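DTDP-glucose 4,6-dehydratase (Klebsiella pneumoniae, PDB 5U4Q) probably catalyses the NAD-dependent dehydration of dTDP-glucose to its 4-keto-6-deoxy derivative, as a nucleotide-sugar enzyme of the epimerase/dehydratase family with a Rossmann fold. Local coordinates at residues A[277-282]-A[286-291]. Sequence-based numbering, arbitrary orientation.
Sequences ALEEAL and AQKNMM
A286 meets E279 with its backbone amide, and the pair illustrates how one carboxylate can tie a helix to the chain that follows it, just after the turn. The amide N of A286 donates to OE2 of E279 over 2.8 Å. It reaches the oxygen on its anti side, 25° out of the carboxylate plane. E279 extends beyond CG (chi2 176°), which carries its carboxylate from the last turn of helix 271-282 across to this amide. Past Q287, K288 brings the opposing charge. Its side chain runs to meet that of E279 from the far side and bends at the end (chi4 70°), turning the ammonium back toward the carbonyl of A286. NZ of K288 forms a salt bridge of 2.7 Å with OE2 of E279, on the syn lone pair. OE2 is thus held by two donors, one on each side. The same NZ donates to the carbonyl O of A286 at 2.9 Å, so A286 is engaged through both its amide and its carbonyl. A water completes a bridge between the charges: it donates to OE1 of E279 (2.6 Å) and accepts from NZ of K288. These bonds probably keep the carboxylate ionised and limit its rotation. Farther along, N289 and M291 pair with V210, in the small two-stranded parallel sheet formed by strands 208-211 and 288-291. M202 of helix 194-203 touches both E279 and A286, and L278 packs between that helix and helix 320-334. This smaller, mixed helix-and-strand lobe outside the Rossmann sheet is consistent with the family's C-terminal substrate-binding part.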
ATOM      1  N   ALA A 277      -6.984 -10.962  36.150  1.00 21.04           N
ATOM      2  CA  ALA A 277      -5.616 -11.234  36.583  1.00 20.16           C
ATOM      3  C   ALA A 277      -4.877  -9.942  36.975  1.00 19.55           C
ATOM      4  O   ALA A 277      -4.104  -9.934  37.924  1.00 20.61           O
ATOM      5  CB  ALA A 277      -4.848 -11.979  35.506  1.00 20.87           C
ATOM      6  N   LEU A 278      -5.059  -8.879  36.189  1.00 20.23           N
ATOM      7  CA  LEU A 278      -4.455  -7.582  36.538  1.00 20.48           C
ATOM      8  C   LEU A 278      -4.987  -7.055  37.848  1.00 22.08           C
ATOM      9  O   LEU A 278      -4.232  -6.529  38.665  1.00 20.71           O
ATOM     10  CB  LEU A 278      -4.704  -6.520  35.472  1.00 23.60           C
ATOM     11  CG  LEU A 278      -3.719  -6.380  34.342  1.00 24.93           C
ATOM     12  CD1 LEU A 278      -4.248  -5.331  33.384  1.00 25.95           C
ATOM     13  CD2 LEU A 278      -2.333  -5.980  34.850  1.00 22.42           C
ATOM     14  N   GLU A 279      -6.296  -7.184  38.046  1.00 20.89           N
ATOM     15  CA  GLU A 279      -6.914  -6.714  39.298  1.00 23.78           C
ATOM     16  C   GLU A 279      -6.295  -7.389  40.519  1.00 25.31           C
ATOM     17  O   GLU A 279      -5.989  -6.726  41.520  1.00 25.70           O
ATOM     18  CB  GLU A 279      -8.421  -6.926  39.234  1.00 23.68           C
ATOM     19  CG  GLU A 279      -9.135  -5.932  38.336  1.00 23.27           C
ATOM     20  CD  GLU A 279     -10.621  -6.215  38.201  1.00 25.61           C
ATOM     21  OE1 GLU A 279     -11.026  -7.393  38.360  1.00 31.88           O
ATOM     22  OE2 GLU A 279     -11.366  -5.254  37.936  1.00 29.37           O
ATOM     23  N   GLU A 280      -6.075  -8.693  40.417  1.00 25.74           N
ATOM     24  CA  GLU A 280      -5.463  -9.468  41.484  1.00 27.18           C
ATOM     25  C   GLU A 280      -4.021  -9.033  41.721  1.00 27.20           C
ATOM     26  O   GLU A 280      -3.591  -8.902  42.866  1.00 29.67           O
ATOM     27  CB  GLU A 280      -5.473 -10.952  41.137  1.00 31.13           C
ATOM     28  CG  GLU A 280      -4.885 -11.848  42.227  1.00 37.98           C
ATOM     29  CD  GLU A 280      -4.714 -13.291  41.786  1.00 45.79           C
ATOM     30  OE1 GLU A 280      -5.085 -14.190  42.573  1.00 56.28           O
ATOM     31  OE2 GLU A 280      -4.204 -13.531  40.659  1.00 42.97           O
ATOM     32  N   ALA A 281      -3.273  -8.834  40.638  1.00 24.89           N
ATOM     33  CA  ALA A 281      -1.861  -8.467  40.747  1.00 23.22           C
ATOM     34  C   ALA A 281      -1.653  -7.077  41.317  1.00 24.87           C
ATOM     35  O   ALA A 281      -0.691  -6.841  42.036  1.00 24.07           O
ATOM     36  CB  ALA A 281      -1.165  -8.576  39.384  1.00 23.90           C
ATOM     37  N   LEU A 282      -2.542  -6.165  40.960  1.00 23.07           N
ATOM     38  CA  LEU A 282      -2.458  -4.766  41.410  1.00 26.03           C
ATOM     39  C   LEU A 282      -3.210  -4.504  42.704  1.00 30.08           C
ATOM     40  O   LEU A 282      -3.086  -3.407  43.280  1.00 33.83           O
ATOM     41  CB  LEU A 282      -2.963  -3.830  40.306  1.00 25.97           C
ATOM     42  CG  LEU A 282      -2.130  -3.849  39.021  1.00 24.92           C
ATOM     43  CD1 LEU A 282      -2.844  -3.097  37.918  1.00 27.83           C
ATOM     44  CD2 LEU A 282      -0.740  -3.266  39.260  1.00 26.56           C
ATOM     45  N   ALA A 286     -10.873  -2.640  38.728  1.00 35.21           N
ATOM     46  CA  ALA A 286     -10.927  -1.716  37.607  1.00 33.26           C
ATOM     47  C   ALA A 286     -12.340  -1.173  37.414  1.00 34.93           C
ATOM     48  O   ALA A 286     -13.320  -1.898  37.617  1.00 32.09           O
ATOM     49  CB  ALA A 286     -10.481  -2.415  36.333  1.00 31.79           C
ATOM     50  N   GLN A 287     -12.428   0.105  37.038  1.00 35.19           N
ATOM     51  CA  GLN A 287     -13.689   0.743  36.672  1.00 34.09           C
ATOM     52  C   GLN A 287     -13.993   0.295  35.255  1.00 32.63           C
ATOM     53  O   GLN A 287     -13.124   0.372  34.383  1.00 34.33           O
ATOM     54  CB  GLN A 287     -13.554   2.268  36.690  1.00 40.03           C
ATOM     55  CG  GLN A 287     -13.318   2.858  38.070  1.00 44.78           C
ATOM     56  CD  GLN A 287     -14.583   2.929  38.895  1.00 49.69           C
ATOM     57  OE1 GLN A 287     -14.681   2.313  39.958  1.00 55.18           O
ATOM     58  NE2 GLN A 287     -15.573   3.669  38.400  1.00 53.43           N
ATOM     59  N   LYS A 288     -15.216  -0.165  35.011  1.00 28.04           N
ATOM     60  CA  LYS A 288     -15.599  -0.675  33.709  1.00 27.65           C
ATOM     61  C   LYS A 288     -16.831   0.017  33.146  1.00 29.30           C
ATOM     62  O   LYS A 288     -17.757   0.365  33.899  1.00 31.97           O
ATOM     63  CB  LYS A 288     -15.868  -2.185  33.812  1.00 27.91           C
ATOM     64  CG  LYS A 288     -14.731  -2.965  34.448  1.00 28.64           C
ATOM     65  CD  LYS A 288     -15.094  -4.418  34.707  1.00 27.23           C
ATOM     66  CE  LYS A 288     -13.984  -5.126  35.460  1.00 27.21           C
ATOM     67  NZ  LYS A 288     -13.822  -4.697  36.882  1.00 29.40           N
ATOM     68  N   ASN A 289     -16.826   0.238  31.832  1.00 30.87           N
ATOM     69  CA  ASN A 289     -17.981   0.754  31.090  1.00 34.40           C
ATOM     70  C   ASN A 289     -18.420  -0.378  30.158  1.00 31.02           C
ATOM     71  O   ASN A 289     -17.672  -0.789  29.275  1.00 29.19           O
ATOM     72  CB  ASN A 289     -17.622   1.967  30.222  1.00 39.81           C
ATOM     73  CG  ASN A 289     -17.066   3.125  31.012  1.00 46.58           C
ATOM     74  OD1 ASN A 289     -16.250   3.887  30.492  1.00 55.58           O
ATOM     75  ND2 ASN A 289     -17.492   3.275  32.265  1.00 50.31           N
HETATM   76  N   MSE A 290     -19.630  -0.890  30.346  1.00 31.14           N
HETATM   77  CA  MSE A 290     -20.108  -1.994  29.520  1.00 32.10           C
HETATM   78  C   MSE A 290     -20.677  -1.444  28.245  1.00 38.12           C
HETATM   79  O   MSE A 290     -21.595  -0.613  28.265  1.00 42.37           O
HETATM   80  CB  MSE A 290     -21.164  -2.817  30.253  1.00 33.81           C
HETATM   81  CG  MSE A 290     -20.774  -3.194  31.676  1.00 32.70           C
HETATM   82 SE   MSE A 290     -19.019  -4.078  31.783  1.00 32.66          SE
HETATM   83  CE  MSE A 290     -19.350  -5.552  30.529  1.00 33.45           C
HETATM   84  N   MSE A 291     -20.133  -1.899  27.124  1.00 38.22           N
HETATM   85  CA  MSE A 291     -20.554  -1.420  25.807  1.00 41.44           C
HETATM   86  C   MSE A 291     -21.672  -2.307  25.329  1.00 43.60           C
HETATM   87  O   MSE A 291     -21.521  -3.533  25.321  1.00 44.66           O
HETATM   88  CB  MSE A 291     -19.362  -1.471  24.850  1.00 43.46           C
HETATM   89  CG  MSE A 291     -18.134  -0.740  25.395  1.00 45.88           C
HETATM   90 SE   MSE A 291     -18.548   1.152  25.762  1.00 57.81          SE
HETATM   91  CE  MSE A 291     -18.200   1.869  23.956  1.00 55.29           C
TER
HETATM   92  O   HOH W   1     -13.504  -7.581  37.714  1.00 29.30           O